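ADP-ribosylglycohydrolase (Thermus thermophilus, PDB 2YZV) belongs to the ADP-ribosylglycohydrolase family, adopts a fold built of helices without strands, and holds two magnesium ions. Local coordinates at residues Leu147-Leu150 / Ala151-Ala155; Leu171-Leu174 / Leu175-Ala178; Leu282-Glu285 / Met286-Leu289; Ala66-Leu69 / Leu70-Phe74. All coordinates share one frame; numbering follows the deposited sequence.

Interaction 1: residues Leu147-Leu150 / Ala151-Ala155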
loop_
_atom_site.group_PDB
_atom_site.type_symbol
_atom_site.label_atom_id
_atom_site.label_comp_id
_atom_site.label_asym_id
_atom_site.label_seq_id
_atom_site.Cartn_x
_atom_site.Cartn_y
_atom_site.Cartn_z
ATOM N N LEU A 147 -11.760 -6.598 10.606
ATOM C CA LEU A 147 -10.835 -6.160 9.566
ATOM C C LEU A 147 -9.524 -5.597 10.102
ATOM O O LEU A 147 -8.453 -5.956 9.615
ATOM C CB LEU A 147 -11.492 -5.113 8.663
ATOM C CG LEU A 147 -10.540 -4.460 7.653
ATOM C CD1 LEU A 147 -10.000 -5.511 6.689
ATOM C CD2 LEU A 147 -11.277 -3.357 6.896
ATOM N N LEU A 148 -9.597 -4.713 11.094
ATOM C CA LEU A 148 -8.378 -4.119 11.635
ATOM C C LEU A 148 -7.466 -5.164 12.267
ATOM O O LEU A 148 -6.239 -5.057 12.188
ATOM C CB LEU A 148 -8.714 -3.016 12.647
ATOM C CG LEU A 148 -9.671 -1.916 12.166
ATOM C CD1 LEU A 148 -9.680 -0.779 13.180
ATOM C CD2 LEU A 148 -9.253 -1.398 10.804
ATOM N N SER A 149 -8.067 -6.181 12.879
ATOM C CA SER A 149 -7.307 -7.254 13.505
ATOM C C SER A 149 -6.636 -8.110 12.434
ATOM O O SER A 149 -5.504 -8.557 12.607
ATOM C CB SER A 149 -8.229 -8.119 14.367
ATOM O OG SER A 149 -7.521 -9.224 14.907
ATOM N N LEU A 150 -7.339 -8.342 11.330
ATOM C CA LEU A 150 -6.774 -9.125 10.238
ATOM C C LEU A 150 -5.612 -8.340 9.640
ATOM O O LEU A 150 -4.598 -8.917 9.245
ATOM C CB LEU A 150 -7.832 -9.391 9.165
ATOM C CG LEU A 150 -9.049 -10.201 9.628
ATOM C CD1 LEU A 150 -10.058 -10.309 8.493
ATOM C CD2 LEU A 150 -8.602 -11.589 10.082
ATOM N N ALA A 151 -5.761 -7.020 9.584
ATOM C CA ALA A 151 -4.702 -6.170 9.037
ATOM C C ALA A 151 -3.459 -6.256 9.917
ATOM O O ALA A 151 -2.336 -6.308 9.412
ATOM C CB ALA A 151 -5.178 -4.722 8.936
ATOM N N ARG A 152 -3.656 -6.269 11.232
ATOM C CA ARG A 152 -2.522 -6.366 12.143
ATOM C C ARG A 152 -1.830 -7.709 11.947
ATOM O O ARG A 152 -0.602 -7.790 11.917
ATOM C CB ARG A 152 -2.978 -6.218 13.600
ATOM C CG ARG A 152 -1.873 -6.487 14.618
ATOM C CD ARG A 152 -2.327 -6.154 16.029
ATOM N NE ARG A 152 -2.433 -4.713 16.231
ATOM C CZ ARG A 152 -1.623 -4.000 17.009
ATOM N NH1 ARG A 152 -0.639 -4.592 17.672
ATOM N NH2 ARG A 152 -1.791 -2.692 17.116
ATOM N N ARG A 153 -2.619 -8.770 11.812
ATOM C CA ARG A 153 -2.047 -10.094 11.607
ATOM C C ARG A 153 -1.294 -10.152 10.276
ATOM O O ARG A 153 -0.223 -10.756 10.187
ATOM C CB ARG A 153 -3.152 -11.154 11.659
ATOM C CG ARG A 153 -3.689 -11.376 13.070
ATOM C CD ARG A 153 -4.981 -12.178 13.063
ATOM N NE ARG A 153 -4.811 -13.518 12.511
ATOM C CZ ARG A 153 -5.823 -14.307 12.164
ATOM N NH1 ARG A 153 -7.069 -13.879 12.313
ATOM N NH2 ARG A 153 -5.592 -15.516 11.666
ATOM N N ALA A 154 -1.841 -9.506 9.251
ATOM C CA ALA A 154 -1.199 -9.490 7.935
ATOM C C ALA A 154 0.136 -8.753 7.998
ATOM O O ALA A 154 1.072 -9.073 7.263
ATOM C CB ALA A 154 -2.118 -8.827 6.910
ATOM N N ALA A 155 0.226 -7.761 8.874
ATOM C CA ALA A 155 1.462 -7.010 9.016
ATOM C C ALA A 155 2.477 -7.830 9.803
ATOM O O ALA A 155 3.661 -7.854 9.466
ATOM C CB ALA A 155 1.198 -5.683 9.736
HETATM O O HOH W 1 -8.257 -11.762 13.724
#

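Interaction 2: residues Leu171-Leu174 / Leu175-Ala178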
loop_
_atom_site.group_PDB
_atom_site.type_symbol
_atom_site.label_atom_id
_atom_site.label_comp_id
_atom_site.label_asym_id
_atom_site.label_seq_id
_atom_site.Cartn_x
_atom_site.Cartn_y
_atom_site.Cartn_z
ATOM N N LEU A 171 -4.232 2.423 7.974
ATOM C CA LEU A 171 -4.422 2.368 6.527
ATOM C C LEU A 171 -5.607 1.465 6.176
ATOM O O LEU A 171 -6.338 1.739 5.230
ATOM C CB LEU A 171 -3.149 1.880 5.819
ATOM C CG LEU A 171 -3.207 1.888 4.283
ATOM C CD1 LEU A 171 -3.454 3.302 3.776
ATOM C CD2 LEU A 171 -1.896 1.358 3.720
ATOM N N ALA A 172 -5.804 0.394 6.938
ATOM C CA ALA A 172 -6.925 -0.500 6.674
ATOM C C ALA A 172 -8.221 0.291 6.835
ATOM O O ALA A 172 -9.133 0.179 6.015
ATOM C CB ALA A 172 -6.895 -1.685 7.637
ATOM N N TRP A 173 -8.290 1.102 7.886
ATOM C CA TRP A 173 -9.476 1.917 8.138
ATOM C C TRP A 173 -9.669 2.911 6.992
ATOM O O TRP A 173 -10.770 3.059 6.464
ATOM C CB TRP A 173 -9.327 2.683 9.456
ATOM C CG TRP A 173 -10.518 3.542 9.771
ATOM C CD1 TRP A 173 -11.685 3.138 10.355
ATOM C CD2 TRP A 173 -10.680 4.935 9.471
ATOM N NE1 TRP A 173 -12.565 4.192 10.437
ATOM C CE2 TRP A 173 -11.975 5.306 9.902
ATOM C CE3 TRP A 173 -9.859 5.906 8.880
ATOM C CZ2 TRP A 173 -12.468 6.606 9.761
ATOM C CZ3 TRP A 173 -10.351 7.204 8.739
ATOM C CH2 TRP A 173 -11.647 7.539 9.181
ATOM N N LEU A 174 -8.587 3.585 6.610
ATOM C CA LEU A 174 -8.636 4.558 5.526
ATOM C C LEU A 174 -9.152 3.947 4.230
ATOM O O LEU A 174 -10.009 4.525 3.557
ATOM C CB LEU A 174 -7.245 5.150 5.276
ATOM C CG LEU A 174 -6.754 6.172 6.302
ATOM C CD1 LEU A 174 -5.256 6.393 6.126
ATOM C CD2 LEU A 174 -7.516 7.482 6.132
ATOM N N LEU A 175 -8.630 2.778 3.876
ATOM C CA LEU A 175 -9.059 2.136 2.646
ATOM C C LEU A 175 -10.521 1.711 2.711
ATOM O O LEU A 175 -11.257 1.911 1.753
ATOM C CB LEU A 175 -8.162 0.937 2.320
ATOM C CG LEU A 175 -6.703 1.291 2.002
ATOM C CD1 LEU A 175 -5.976 0.035 1.551
ATOM C CD2 LEU A 175 -6.642 2.356 0.904
ATOM N N ARG A 176 -10.942 1.137 3.833
ATOM C CA ARG A 176 -12.337 0.716 3.963
ATOM C C ARG A 176 -13.263 1.919 3.794
ATOM O O ARG A 176 -14.231 1.868 3.033
ATOM C CB ARG A 176 -12.596 0.074 5.328
ATOM C CG ARG A 176 -14.016 -0.484 5.471
ATOM C CD ARG A 176 -14.299 -0.923 6.896
ATOM N NE ARG A 176 -14.418 0.225 7.790
ATOM C CZ ARG A 176 -14.452 0.139 9.115
ATOM N NH1 ARG A 176 -14.370 -1.046 9.703
ATOM N NH2 ARG A 176 -14.579 1.236 9.850
ATOM N N GLU A 177 -12.964 3.002 4.503
ATOM C CA GLU A 177 -13.791 4.203 4.424
ATOM C C GLU A 177 -13.789 4.806 3.029
ATOM O O GLU A 177 -14.832 5.237 2.527
ATOM C CB GLU A 177 -13.321 5.236 5.450
ATOM C CG GLU A 177 -13.528 4.783 6.883
ATOM C CD GLU A 177 -14.982 4.475 7.180
ATOM O OE1 GLU A 177 -15.803 5.413 7.164
ATOM O OE2 GLU A 177 -15.298 3.293 7.422
ATOM N N ALA A 178 -12.621 4.847 2.395
ATOM C CA ALA A 178 -12.534 5.400 1.055
ATOM C C ALA A 178 -13.367 4.577 0.074
ATOM O O ALA A 178 -14.072 5.133 -0.769
ATOM C CB ALA A 178 -11.072 5.456 0.598
#

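Interaction 3: residues Leu282-Glu285 / Met286-Leu289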
loop_
_atom_site.group_PDB
_atom_site.type_symbol
_atom_site.label_atom_id
_atom_site.label_comp_id
_atom_site.label_asym_id
_atom_site.label_seq_id
_atom_site.Cartn_x
_atom_site.Cartn_y
_atom_site.Cartn_z
ATOM N N LEU A 282 1.320 -6.328 -16.184
ATOM C CA LEU A 282 0.282 -7.198 -15.628
ATOM C C LEU A 282 -1.001 -6.469 -15.230
ATOM O O LEU A 282 -1.692 -6.871 -14.294
ATOM C CB LEU A 282 0.825 -7.979 -14.426
ATOM C CG LEU A 282 2.083 -8.816 -14.682
ATOM C CD1 LEU A 282 2.399 -9.649 -13.447
ATOM C CD2 LEU A 282 1.868 -9.724 -15.884
ATOM N N ARG A 283 -1.309 -5.400 -15.953
ATOM C CA ARG A 283 -2.510 -4.607 -15.716
ATOM C C ARG A 283 -3.758 -5.491 -15.668
ATOM O O ARG A 283 -4.535 -5.451 -14.709
ATOM C CB ARG A 283 -2.659 -3.588 -16.845
ATOM C CG ARG A 283 -3.931 -2.771 -16.807
ATOM C CD ARG A 283 -4.156 -2.140 -18.169
ATOM N NE ARG A 283 -5.299 -1.237 -18.196
ATOM C CZ ARG A 283 -5.695 -0.581 -19.281
ATOM N NH1 ARG A 283 -5.037 -0.738 -20.423
ATOM N NH2 ARG A 283 -6.739 0.236 -19.225
ATOM N N GLU A 284 -3.950 -6.292 -16.712
ATOM C CA GLU A 284 -5.120 -7.163 -16.792
ATOM C C GLU A 284 -5.210 -8.200 -15.679
ATOM O O GLU A 284 -6.299 -8.483 -15.177
ATOM C CB GLU A 284 -5.165 -7.872 -18.151
ATOM C CG GLU A 284 -5.440 -6.968 -19.349
ATOM C CD GLU A 284 -4.257 -6.094 -19.727
ATOM O OE1 GLU A 284 -3.114 -6.428 -19.348
ATOM O OE2 GLU A 284 -4.469 -5.078 -20.423
ATOM N N GLU A 285 -4.079 -8.778 -15.293
ATOM C CA GLU A 285 -4.089 -9.771 -14.228
ATOM C C GLU A 285 -4.516 -9.122 -12.916
ATOM O O GLU A 285 -5.242 -9.722 -12.121
ATOM C CB GLU A 285 -2.708 -10.417 -14.073
ATOM C CG GLU A 285 -2.341 -11.380 -15.197
ATOM C CD GLU A 285 -1.764 -10.695 -16.425
ATOM O OE1 GLU A 285 -1.936 -9.467 -16.577
ATOM O OE2 GLU A 285 -1.139 -11.395 -17.252
ATOM N N MET A 286 -4.072 -7.889 -12.691
ATOM C CA MET A 286 -4.441 -7.192 -11.469
ATOM C C MET A 286 -5.915 -6.812 -11.463
ATOM O O MET A 286 -6.571 -6.870 -10.425
ATOM C CB MET A 286 -3.563 -5.955 -11.277
ATOM C CG MET A 286 -2.131 -6.316 -10.947
ATOM S SD MET A 286 -1.168 -4.895 -10.408
ATOM C CE MET A 286 -0.451 -4.371 -11.958
ATOM N N GLU A 287 -6.440 -6.432 -12.624
ATOM C CA GLU A 287 -7.848 -6.065 -12.727
ATOM C C GLU A 287 -8.702 -7.280 -12.382
ATOM O O GLU A 287 -9.702 -7.170 -11.672
ATOM C CB GLU A 287 -8.167 -5.582 -14.143
ATOM C CG GLU A 287 -7.523 -4.252 -14.491
ATOM C CD GLU A 287 -7.733 -3.863 -15.939
ATOM O OE1 GLU A 287 -7.246 -4.599 -16.824
ATOM O OE2 GLU A 287 -8.381 -2.824 -16.191
ATOM N N ALA A 288 -8.292 -8.439 -12.888
ATOM C CA ALA A 288 -9.006 -9.684 -12.626
ATOM C C ALA A 288 -8.970 -10.013 -11.136
ATOM O O ALA A 288 -9.986 -10.393 -10.555
ATOM C CB ALA A 288 -8.384 -10.817 -13.428
ATOM N N LEU A 289 -7.800 -9.860 -10.517
ATOM C CA LEU A 289 -7.666 -10.139 -9.090
ATOM C C LEU A 289 -8.519 -9.190 -8.254
ATOM O O LEU A 289 -9.202 -9.620 -7.322
ATOM C CB LEU A 289 -6.199 -10.020 -8.647
ATOM C CG LEU A 289 -5.219 -11.102 -9.105
ATOM C CD1 LEU A 289 -3.792 -10.685 -8.767
ATOM C CD2 LEU A 289 -5.565 -12.425 -8.431
HETATM O O HOH W 2 -6.830 -0.574 -16.001
#

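Interaction 4: residues Ala66-Leu69 / Leu70-Phe74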
loop_
_atom_site.group_PDB
_atom_site.type_symbol
_atom_site.label_atom_id
_atom_site.label_comp_id
_atom_site.label_asym_id
_atom_site.label_seq_id
_atom_site.Cartn_x
_atom_site.Cartn_y
_atom_site.Cartn_z
ATOM N N ALA A 66 -2.889 -11.251 -2.594
ATOM C CA ALA A 66 -4.144 -11.321 -3.331
ATOM C C ALA A 66 -4.467 -12.770 -3.694
ATOM O O ALA A 66 -5.581 -13.240 -3.465
ATOM C CB ALA A 66 -4.059 -10.469 -4.601
ATOM N N GLU A 67 -3.492 -13.475 -4.257
ATOM C CA GLU A 67 -3.714 -14.864 -4.643
ATOM C C GLU A 67 -3.977 -15.748 -3.431
ATOM O O GLU A 67 -4.803 -16.657 -3.491
ATOM C CB GLU A 67 -2.521 -15.395 -5.442
ATOM C CG GLU A 67 -2.268 -14.622 -6.727
ATOM C CD GLU A 67 -1.442 -15.401 -7.730
ATOM O OE1 GLU A 67 -0.361 -15.904 -7.358
ATOM O OE2 GLU A 67 -1.877 -15.506 -8.896
ATOM N N SER A 68 -3.280 -15.481 -2.332
ATOM C CA SER A 68 -3.470 -16.262 -1.113
ATOM C C SER A 68 -4.898 -16.118 -0.585
ATOM O O SER A 68 -5.538 -17.106 -0.218
ATOM C CB SER A 68 -2.473 -15.815 -0.040
ATOM O OG SER A 68 -2.575 -16.619 1.127
ATOM N N LEU A 69 -5.397 -14.884 -0.550
ATOM C CA LEU A 69 -6.745 -14.614 -0.055
ATOM C C LEU A 69 -7.814 -15.300 -0.900
ATOM O O LEU A 69 -8.779 -15.855 -0.373
ATOM C CB LEU A 69 -7.003 -13.102 -0.029
ATOM C CG LEU A 69 -6.153 -12.301 0.961
ATOM C CD1 LEU A 69 -6.336 -10.808 0.725
ATOM C CD2 LEU A 69 -6.546 -12.671 2.380
ATOM N N LEU A 70 -7.637 -15.260 -2.216
ATOM C CA LEU A 70 -8.598 -15.869 -3.122
ATOM C C LEU A 70 -8.582 -17.391 -3.077
ATOM O O LEU A 70 -9.612 -18.028 -3.293
ATOM C CB LEU A 70 -8.342 -15.397 -4.554
ATOM C CG LEU A 70 -8.629 -13.918 -4.831
ATOM C CD1 LEU A 70 -8.152 -13.552 -6.229
ATOM C CD2 LEU A 70 -10.122 -13.644 -4.680
ATOM N N GLN A 71 -7.423 -17.977 -2.789
ATOM C CA GLN A 71 -7.320 -19.433 -2.754
ATOM C C GLN A 71 -7.629 -20.073 -1.402
ATOM O O GLN A 71 -7.987 -21.250 -1.344
ATOM C CB GLN A 71 -5.930 -19.881 -3.213
ATOM C CG GLN A 71 -5.865 -21.356 -3.591
ATOM C CD GLN A 71 -4.457 -21.827 -3.899
ATOM O OE1 GLN A 71 -3.614 -21.923 -3.008
ATOM N NE2 GLN A 71 -4.194 -22.119 -5.168
ATOM N N ARG A 72 -7.496 -19.323 -0.312
ATOM C CA ARG A 72 -7.778 -19.907 0.994
ATOM C C ARG A 72 -8.112 -18.938 2.119
ATOM O O ARG A 72 -7.752 -19.173 3.273
ATOM C CB ARG A 72 -6.615 -20.805 1.412
ATOM C CG ARG A 72 -5.253 -20.163 1.287
ATOM C CD ARG A 72 -4.255 -21.163 0.728
ATOM N NE ARG A 72 -4.161 -22.366 1.550
ATOM C CZ ARG A 72 -3.392 -23.411 1.260
ATOM N NH1 ARG A 72 -2.647 -23.405 0.162
ATOM N NH2 ARG A 72 -3.371 -24.465 2.065
ATOM N N GLY A 73 -8.822 -17.865 1.783
ATOM C CA GLY A 73 -9.207 -16.885 2.782
ATOM C C GLY A 73 -8.008 -16.300 3.496
ATOM O O GLY A 73 -6.932 -16.184 2.908
ATOM N N PHE A 74 -8.185 -15.933 4.763
ATOM C CA PHE A 74 -7.092 -15.356 5.534
ATOM C C PHE A 74 -6.243 -16.466 6.141
ATOM O O PHE A 74 -6.611 -17.064 7.156
ATOM C CB PHE A 74 -7.631 -14.455 6.642
ATOM C CG PHE A 74 -6.586 -13.567 7.240
ATOM C CD1 PHE A 74 -6.154 -12.434 6.561
ATOM C CD2 PHE A 74 -5.989 -13.889 8.455
ATOM C CE1 PHE A 74 -5.139 -11.637 7.078
ATOM C CE2 PHE A 74 -4.973 -13.100 8.982
ATOM C CZ PHE A 74 -4.545 -11.969 8.291
HETATM O O HOH W 3 -4.358 -15.499 2.943
#

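Interaction 1: residues Leu147-Leu150 / Ala151-Ala155
L150 and R153, one turn apart near the start of helix 147-156, lie side by side and point the same way, with methyl CD2 of L150 3.5 Å from NH1 of R153. The tight part of the contact is the backbone turn itself. A154 N reaches L150 O at 2.8 Å, the shortest of four successive i to i+4 hydrogen bonds, and the methyl of A151 tucks in beside the carbonyls one turn back, its CB 3.4 Å from L148 O. These alanines and L150 are buried. The opposite character appears at S149 and R153, where solvent enters. R153 sets out with CG anti to its own carbonyl carbon (chi1 -72°), which lays its aliphatic stem over the preceding turn, CG standing 3.4 Å from S149 O. CD runs back toward S149, and the bend at chi3 (62°) turns NE outward, leaving NH1 near L150. A water at the edge of that group, in its plane, accepts from R153 NH1 at 2.8 Å and also meets S149 OG at 2.9 Å, linking the two polar ends. R153 NE is bonded to the hydroxyl of Y119, a further hold on the guanidinium besides the water, whereas R152 leads away to a salt bridge with E169. A151 packs on A172 of helix 162-179 and on L137 of helix 135-141, which places this helix against both.

Interaction 2: residues Leu171-Leu174 / Leu175-Ala178
L171 meets L175 one turn ahead, its CD1 4.2 Å from CG of L175, while its carbonyl oxygen accepts from L175 N. Its side chain also rests on V258 of helix 252-267. A172 presents a methyl to L148 of helix 147-156, and its carbonyl receives R176 N. Helix 162-179 is thus wedged among other helices of this all-helical fold, with helix 252-267, which carries the magnesium ligands D253 and T254, on one flank. W173 contributes the broad surface. With CG anti to the backbone N (chi1 180°), its indole leans out toward the C-terminal side, over the next turn, and E177 CG sits over one face of the six-membered ring, 3.7 Å from its centroid, in a CH-pi contact. The carboxylate of E177 is turned only 13° from the ring plane. R176 NH2 approaches CD1 of the same indole at 3.5 Å, the guanidinium steeply inclined to the ring. Both neighbours are tied together, since R176 grips OE2 of E177 side-on, NE at 3.2 Å along the anti lone pair and NH2 at 3.3 Å from above the carboxylate plane. F193 adds an edge-to-face contact to W173. L174 O accepts from A178 N at 2.9 Å, and the leucine side chain packs on L187 and L262.

Interaction 3: residues Leu282-Glu285 / Met286-Leu289
M286 folds back over the residue that precedes the helix, its CE 3.6 Å from L282 O, the same oxygen that accepts from M286 N. The bend at chi3 (-93°) brings the methyl round to this carbonyl, and the side chain as a whole is buried against F15 and L16 of helix 4-26 and against W55. E287 follows on a more open side. Its CG lies 3.2 Å from R283 O, which also receives E287 N, and from there the extended chain carries the carboxylate beside the stem of R283. The opposite charges stop short of a salt bridge, with R283 NE 4.0 Å from E287 OE2. A water closes the gap: it accepts from R283 NE at 2.8 Å, in the guanidinium plane, and donates to E287 OE2 at 2.7 Å. The other oxygen, OE1, faces a like charge, standing 4.6 Å from OE2 of E284, and the arginine may partly offset this repulsion. A288 adds a backbone bond to E284 O, with its methyl exposed. L289 closes the run, its CG 3.3 Å from E285 O and its branches on L63 of helix 57-72. With L282 at the N-cap position and glutamates in the first turn, where the helix dipole would stabilise negative charge, this is a helix N-terminus carrying a water-mediated i to i+4 Arg-Glu pair.

Interaction 4: residues Ala66-Leu69 / Leu70-Phe74
The carbonyl oxygen of S68 receives two backbone N-H groups, R72 N at 3.0 Å and, weakly, Q71 N at 3.3 Å. This doubling belongs to the C-terminal part of helix 57-72, near a glycine of positive phi (G73, 58°). L70 N bonds to A66 O and Q71 N to E67 O, but G73 N makes only a weak bond to L69 O. A water also bridges the exit. This one molecule donates both to S68 OG at 2.8 Å and to G73 O at 2.7 Å, joining a serine side chain to the departing backbone. S68 OG has a second partner in D78 of helix 76-89, and the same aspartate takes the salt bridge of R72, whose CG passes 3.4 Å from S68 O. G73 O turns back on the helix, and CA of L69 approaches it at 3.4 Å in a nearly straight C-H...O contact. Beyond the glycine, the chain brings F74 alongside L69 and against L137 and Y141 of helix 135-141, with CD2 of L69 4.2 Å from CD1 of the phenylalanine ring.

Overall arrangement
All four contacts are local, along helices or at their ends, yet they differ with depth. Interaction 2 is the buried one, its centre about 11 Å from that of the chain, and there an aromatic face and an ion pair share the work with leucines. Interaction 3 lies at the surface, where charges meet through water. Interactions 1 and 4 are intermediate, each with a water bridge from a serine. They touch: F74, in the loop that follows G73, packs its ring against L150 and the R153 guanidinium. Interactions 1 and 2 join helices 147-156 and 162-179, consecutive in the chain, through L147, L148 and A151 on A172 and R176. Interaction 4 meets interaction 3 through L70 and L289.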